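Long-range contacts in amidohydrolase 3 domain-containing protein (Pyrococcus horikoshii, PDB 3IGH), which is of uncharacterised function but probably acts as a metal-dependent hydrolase of carbon-nitrogen bonds other than peptide bonds: residues 217-222 and 254-259; 203-208 and 229-234. All coordinates share one frame; numbering follows the deposited sequence.

Contact 1 (217-222 and 254-259); sequences ALFYLE and NRLTIA. With SO4 (sulfate ion), chain K; SO4 (sulfate ion), chain O.
The carboxylate of Glu-222 grips three successive backbone N-H groups, those of Asn-254, Arg-255 and Leu-256, and so illustrates how one helix residue can fix the start of a strand. Its OE2 accepts from Asn-254 N at 2.8 Å and its OE1 from Arg-255 N at 2.9 Å, each through the syn lone pair. Leu-256 N, at 3.0 Å from the same OE1, comes instead from above the carboxylate plane. The chain reaches them by leaving the helix with CG anti to the backbone N (chi1 163°) and bending at chi2. With an alanine here, the three N-H groups are likely to lose their shared acceptor and the turn into the strand to be held less firmly. A water accepts from Asn-254 ND2 and donates to Glu-222 O.

Two sulfates, probably from the crystallisation liquor, are bound by Arg-255: its NE bonds O2 of one at 2.9 Å, while NH2 reaches O3 of the other at 3.0 Å. NH1 forms a salt bridge with Glu-466.

The apolar contacts centre on Leu-256. Its CD1 meets Leu-218 CB at 4.0 Å, the two side chains crossing at about a right angle, and its CD2 lies 3.7 Å from Phe-219 CD1. Ile-258 CD1 touches the same ring at CE1, 3.8 Å away.

Helix 212-223 thus packs on strand 256-264; the N-to-C directions of helix 217-222 and strand 256-259 differ by 146°. Leu-218 also touches Val-231 and Phe-207 of the neighbouring strands, Ala-217 and Leu-221 face helix 183-199, and Phe-251 of the second subunit meets the Phe-219 ring edge-to-face.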
loop_
_atom_site.group_PDB
_atom_site.type_symbol
_atom_site.label_atom_id
_atom_site.label_comp_id
_atom_site.label_asym_id
_atom_site.label_seq_id
_atom_site.Cartn_x
_atom_site.Cartn_y
_atom_site.Cartn_z
ATOM N N ALA A 217 6.033 10.985 5.535
ATOM C CA ALA A 217 7.205 11.161 4.682
ATOM C C ALA A 217 7.452 9.925 3.813
ATOM O O ALA A 217 7.724 10.037 2.614
ATOM C CB ALA A 217 8.432 11.459 5.542
ATOM N N LEU A 218 7.364 8.748 4.426
ATOM C CA LEU A 218 7.548 7.491 3.696
ATOM C C LEU A 218 6.518 7.301 2.583
ATOM O O LEU A 218 6.885 6.923 1.465
ATOM C CB LEU A 218 7.538 6.287 4.652
ATOM C CG LEU A 218 8.750 6.090 5.576
ATOM C CD1 LEU A 218 8.446 5.011 6.610
ATOM C CD2 LEU A 218 10.031 5.760 4.780
ATOM N N PHE A 219 5.246 7.570 2.897
ATOM C CA PHE A 219 4.161 7.542 1.907
ATOM C C PHE A 219 4.435 8.513 0.747
ATOM O O PHE A 219 4.247 8.167 -0.412
ATOM C CB PHE A 219 2.804 7.884 2.552
ATOM C CG PHE A 219 2.154 6.738 3.292
ATOM C CD1 PHE A 219 2.163 5.439 2.769
ATOM C CD2 PHE A 219 1.489 6.967 4.485
ATOM C CE1 PHE A 219 1.544 4.380 3.454
ATOM C CE2 PHE A 219 0.864 5.923 5.175
ATOM C CZ PHE A 219 0.896 4.623 4.659
ATOM N N TYR A 220 4.886 9.721 1.076
ATOM C CA TYR A 220 5.260 10.717 0.066
ATOM C C TYR A 220 6.361 10.191 -0.865
ATOM O O TYR A 220 6.212 10.205 -2.086
ATOM C CB TYR A 220 5.715 12.021 0.749
ATOM C CG TYR A 220 6.299 13.026 -0.218
ATOM C CD1 TYR A 220 5.470 13.831 -1.005
ATOM C CD2 TYR A 220 7.687 13.163 -0.363
ATOM C CE1 TYR A 220 6.008 14.753 -1.904
ATOM C CE2 TYR A 220 8.230 14.069 -1.260
ATOM C CZ TYR A 220 7.383 14.869 -2.020
ATOM O OH TYR A 220 7.921 15.768 -2.906
ATOM N N LEU A 221 7.454 9.709 -0.276
ATOM C CA LEU A 221 8.590 9.208 -1.052
ATOM C C LEU A 221 8.233 8.022 -1.937
ATOM O O LEU A 221 8.674 7.955 -3.077
ATOM C CB LEU A 221 9.752 8.842 -0.127
ATOM C CG LEU A 221 10.498 10.024 0.508
ATOM C CD1 LEU A 221 11.427 9.515 1.570
ATOM C CD2 LEU A 221 11.276 10.835 -0.539
ATOM N N GLU A 222 7.438 7.097 -1.399
ATOM C CA GLU A 222 6.897 5.966 -2.168
ATOM C C GLU A 222 6.070 6.409 -3.394
ATOM O O GLU A 222 6.315 5.912 -4.494
ATOM C CB GLU A 222 6.116 5.005 -1.245
ATOM C CG GLU A 222 5.166 3.997 -1.923
ATOM C CD GLU A 222 5.843 2.745 -2.481
ATOM O OE1 GLU A 222 7.054 2.527 -2.257
ATOM O OE2 GLU A 222 5.136 1.963 -3.153
ATOM N N ASN A 254 5.784 -0.711 -3.756
ATOM C CA ASN A 254 6.952 -0.872 -4.602
ATOM C C ASN A 254 8.237 -0.964 -3.773
ATOM O O ASN A 254 9.009 -1.905 -3.902
ATOM C CB ASN A 254 7.033 0.304 -5.573
ATOM C CG ASN A 254 8.224 0.218 -6.493
ATOM O OD1 ASN A 254 8.541 -0.849 -7.027
ATOM N ND2 ASN A 254 8.898 1.343 -6.680
ATOM N N ARG A 255 8.450 0.014 -2.910
ATOM C CA ARG A 255 9.608 0.014 -2.018
ATOM C C ARG A 255 9.206 -0.014 -0.547
ATOM O O ARG A 255 9.946 -0.537 0.290
ATOM C CB ARG A 255 10.448 1.259 -2.277
ATOM C CG ARG A 255 11.165 1.242 -3.605
ATOM C CD ARG A 255 12.271 0.241 -3.570
ATOM N NE ARG A 255 13.217 0.427 -4.666
ATOM C CZ ARG A 255 14.313 -0.303 -4.823
ATOM N NH1 ARG A 255 14.599 -1.265 -3.954
ATOM N NH2 ARG A 255 15.121 -0.076 -5.849
ATOM N N LEU A 256 8.044 0.564 -0.244
ATOM C CA LEU A 256 7.549 0.652 1.125
ATOM C C LEU A 256 6.612 -0.504 1.460
ATOM O O LEU A 256 5.656 -0.783 0.722
ATOM C CB LEU A 256 6.820 1.991 1.338
ATOM C CG LEU A 256 6.175 2.256 2.709
ATOM C CD1 LEU A 256 7.256 2.352 3.808
ATOM C CD2 LEU A 256 5.317 3.525 2.670
ATOM N N THR A 257 6.892 -1.162 2.580
ATOM C CA THR A 257 5.991 -2.137 3.177
ATOM C C THR A 257 5.540 -1.621 4.540
ATOM O O THR A 257 6.376 -1.285 5.392
ATOM C CB THR A 257 6.702 -3.494 3.397
ATOM O OG1 THR A 257 7.307 -3.913 2.170
ATOM C CG2 THR A 257 5.723 -4.579 3.881
ATOM N N ILE A 258 4.227 -1.555 4.752
ATOM C CA ILE A 258 3.699 -1.376 6.108
ATOM C C ILE A 258 3.831 -2.760 6.724
ATOM O O ILE A 258 3.102 -3.677 6.350
ATOM C CB ILE A 258 2.221 -0.884 6.095
ATOM C CG1 ILE A 258 2.072 0.355 5.199
ATOM C CG2 ILE A 258 1.710 -0.616 7.530
ATOM C CD1 ILE A 258 3.007 1.535 5.554
ATOM N N ALA A 259 4.800 -2.927 7.616
ATOM C CA ALA A 259 5.244 -4.268 8.015
ATOM C C ALA A 259 4.762 -4.718 9.403
ATOM O O ALA A 259 4.429 -5.883 9.598
ATOM C CB ALA A 259 6.788 -4.366 7.940
HETATM S S SO4 K . 12.431 1.458 -8.008
HETATM O O1 SO4 K . 12.836 2.126 -9.241
HETATM O O2 SO4 K . 12.787 2.290 -6.863
HETATM O O3 SO4 K . 10.993 1.234 -8.026
HETATM O O4 SO4 K . 13.105 0.168 -7.911
HETATM S S SO4 O . 18.439 -0.987 -7.355
HETATM O O1 SO4 O . 18.396 -1.449 -8.740
HETATM O O2 SO4 O . 18.006 0.406 -7.316
HETATM O O3 SO4 O . 17.531 -1.795 -6.546
HETATM O O4 SO4 O . 19.797 -1.090 -6.824
HETATM O O HOH W 1 8.292 3.444 -4.569
#

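Contact 2 (203-208 and 229-234); sequences KSVSFM and INVFAY. With SO4 (sulfate ion), chain O.
Tyr-234 meets Met-208 toward the C-terminal end of two paired parallel segments, in which Val-205 and Phe-207 are the other main contributors. The tyrosine ring runs beside the methionine side chain, both pointing the same way. Met-208 SD stands 4.4 Å from the centroid of the Tyr-234 ring, obliquely placed, in a Met-aromatic contact. Bends at chi2 and chi3 (both -62°) fold the methionine back, bringing its CE within 3.9 Å of Tyr-234 CB. Ser-206 OG approaches Tyr-234 CE1; its hydroxyl is hydrogen-bonded to Ser-451, and that of Tyr-234 to Asp-310. Tyr-234 N donates to Phe-207 O at 2.8 Å.

Val-205 binds through both backbone and side chain. Its N donates to Asn-230 O and its O accepts from Phe-232 N, 2.9 Å away; that oxygen also lies at the edge of the Phe-232 ring, in its plane. Val-205 CG2, set between backbone N and carbonyl carbon, lies 4.0 Å from Ile-229 CD1.

Phe-207 CB packs 3.9 Å from Val-231 CG1, a methyl at the edge of the Phe-207 ring, near its plane.

Asn-230 adds a side-chain hydrogen bond: its ND2 donates to Ser-204 OG at 2.9 Å, almost straight (174°) and in the amide plane. Its OD1 accepts from Arg-255 NH1. The extended Lys-203 side chain carries NZ to a sulfate oxygen and to Tyr-467 O.

Phe-207 and Val-231 pack on Leu-70; Ser-204, Ser-206, Phe-232 and Tyr-234 face the sheet's other side. Strand, helix 212-223 and strand form a beta-alpha-beta crossover, the repeating unit of the TIM barrel, the fold of the amidohydrolase family.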
loop_
_atom_site.group_PDB
_atom_site.type_symbol
_atom_site.label_atom_id
_atom_site.label_comp_id
_atom_site.label_asym_id
_atom_site.label_seq_id
_atom_site.Cartn_x
_atom_site.Cartn_y
_atom_site.Cartn_z
ATOM N N LYS A 203 20.637 -2.204 0.885
ATOM C CA LYS A 203 19.557 -1.886 -0.046
ATOM C C LYS A 203 18.157 -2.175 0.485
ATOM O O LYS A 203 17.179 -1.881 -0.188
ATOM C CB LYS A 203 19.776 -2.563 -1.398
ATOM C CG LYS A 203 21.017 -2.028 -2.125
ATOM C CD LYS A 203 21.087 -2.512 -3.564
ATOM C CE LYS A 203 22.270 -1.866 -4.271
ATOM N NZ LYS A 203 22.286 -2.198 -5.711
ATOM N N SER A 204 18.080 -2.747 1.683
ATOM C CA SER A 204 16.798 -3.025 2.350
ATOM C C SER A 204 16.972 -2.807 3.845
ATOM O O SER A 204 18.044 -3.085 4.394
ATOM C CB SER A 204 16.345 -4.462 2.116
ATOM O OG SER A 204 16.226 -4.801 0.752
ATOM N N VAL A 205 15.931 -2.295 4.507
ATOM C CA VAL A 205 15.971 -2.064 5.951
ATOM C C VAL A 205 14.626 -2.389 6.593
ATOM O O VAL A 205 13.594 -2.338 5.918
ATOM C CB VAL A 205 16.363 -0.571 6.326
ATOM C CG1 VAL A 205 17.748 -0.163 5.759
ATOM C CG2 VAL A 205 15.299 0.442 5.880
ATOM N N SER A 206 14.646 -2.744 7.878
ATOM C CA SER A 206 13.471 -2.559 8.725
ATOM C C SER A 206 13.657 -1.277 9.518
ATOM O O SER A 206 14.611 -1.136 10.296
ATOM C CB SER A 206 13.244 -3.715 9.696
ATOM O OG SER A 206 13.079 -4.941 9.015
ATOM N N PHE A 207 12.740 -0.348 9.296
ATOM C CA PHE A 207 12.754 0.964 9.934
ATOM C C PHE A 207 11.853 0.833 11.157
ATOM O O PHE A 207 10.648 0.662 11.032
ATOM C CB PHE A 207 12.268 2.013 8.913
ATOM C CG PHE A 207 12.131 3.437 9.432
ATOM C CD1 PHE A 207 12.558 3.828 10.708
ATOM C CD2 PHE A 207 11.591 4.412 8.587
ATOM C CE1 PHE A 207 12.385 5.156 11.154
ATOM C CE2 PHE A 207 11.432 5.735 9.011
ATOM C CZ PHE A 207 11.828 6.108 10.294
ATOM N N MET A 208 12.466 0.893 12.338
ATOM C CA MET A 208 11.769 0.684 13.617
ATOM C C MET A 208 11.276 1.972 14.257
ATOM O O MET A 208 11.961 2.981 14.204
ATOM C CB MET A 208 12.703 -0.028 14.590
ATOM C CG MET A 208 13.491 -1.163 13.926
ATOM S SD MET A 208 12.394 -2.449 13.283
ATOM C CE MET A 208 11.712 -2.878 14.864
ATOM N N ILE A 229 15.562 2.537 -1.453
ATOM C CA ILE A 229 15.828 1.279 -0.758
ATOM C C ILE A 229 14.488 0.668 -0.317
ATOM O O ILE A 229 13.491 1.380 -0.187
ATOM C CB ILE A 229 16.736 1.486 0.504
ATOM C CG1 ILE A 229 16.094 2.476 1.489
ATOM C CG2 ILE A 229 18.168 1.909 0.095
ATOM C CD1 ILE A 229 16.761 2.567 2.884
ATOM N N ASN A 230 14.473 -0.643 -0.096
ATOM C CA ASN A 230 13.302 -1.306 0.467
ATOM C C ASN A 230 13.165 -0.972 1.948
ATOM O O ASN A 230 14.125 -1.074 2.710
ATOM C CB ASN A 230 13.373 -2.822 0.250
ATOM C CG ASN A 230 13.573 -3.187 -1.211
ATOM O OD1 ASN A 230 12.804 -2.760 -2.078
ATOM N ND2 ASN A 230 14.613 -3.968 -1.493
ATOM N N VAL A 231 11.977 -0.525 2.340
ATOM C CA VAL A 231 11.730 -0.107 3.713
ATOM C C VAL A 231 10.581 -0.923 4.297
ATOM O O VAL A 231 9.450 -0.846 3.818
ATOM C CB VAL A 231 11.403 1.405 3.794
ATOM C CG1 VAL A 231 11.092 1.821 5.244
ATOM C CG2 VAL A 231 12.551 2.248 3.222
ATOM N N PHE A 232 10.877 -1.691 5.341
ATOM C CA PHE A 232 9.853 -2.417 6.081
ATOM C C PHE A 232 9.553 -1.624 7.362
ATOM O O PHE A 232 10.326 -1.652 8.329
ATOM C CB PHE A 232 10.305 -3.869 6.342
ATOM C CG PHE A 232 10.400 -4.693 5.079
ATOM C CD1 PHE A 232 9.355 -5.542 4.709
ATOM C CD2 PHE A 232 11.504 -4.570 4.220
ATOM C CE1 PHE A 232 9.410 -6.270 3.518
ATOM C CE2 PHE A 232 11.576 -5.300 3.026
ATOM C CZ PHE A 232 10.521 -6.149 2.675
ATOM N N ALA A 233 8.435 -0.903 7.346
ATOM C CA ALA A 233 8.085 0.032 8.420
ATOM C C ALA A 233 7.456 -0.662 9.618
ATOM O O ALA A 233 6.419 -1.309 9.502
ATOM C CB ALA A 233 7.160 1.129 7.905
ATOM N N TYR A 234 8.100 -0.520 10.769
ATOM C CA TYR A 234 7.517 -0.966 12.031
ATOM C C TYR A 234 7.103 0.268 12.804
ATOM O O TYR A 234 7.944 1.024 13.303
ATOM C CB TYR A 234 8.505 -1.829 12.822
ATOM C CG TYR A 234 8.650 -3.241 12.284
ATOM C CD1 TYR A 234 9.349 -3.494 11.099
ATOM C CD2 TYR A 234 8.112 -4.332 12.982
ATOM C CE1 TYR A 234 9.486 -4.797 10.604
ATOM C CE2 TYR A 234 8.251 -5.650 12.493
ATOM C CZ TYR A 234 8.942 -5.862 11.304
ATOM O OH TYR A 234 9.100 -7.135 10.811
HETATM S S SO4 O . 18.439 -0.987 -7.355
HETATM O O1 SO4 O . 18.396 -1.449 -8.740
HETATM O O2 SO4 O . 18.006 0.406 -7.316
HETATM O O3 SO4 O . 17.531 -1.795 -6.546
HETATM O O4 SO4 O . 19.797 -1.090 -6.824
#

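Following the chain from the N terminus, the first segment met is in strand 202-210; the chain then runs through helix 212-223 and returns in strand 230-235, where contact 2 closes a loop with 20 residues between its segments. Contact 1 starts within that loop, on the helix, and closes only at strand 256-264, so the two contacts cross along the chain. Together they bind three neighbouring parallel strands and the helix packed against them. Thr-257 joins the contacts directly, its N 2.9 Å from Val-231 O and its O equally far from Ala-233 N, probable hydrogen bonds. Lys-203, near the start of its strand, and Arg-255, just before strand 256-264, also share one sulfate.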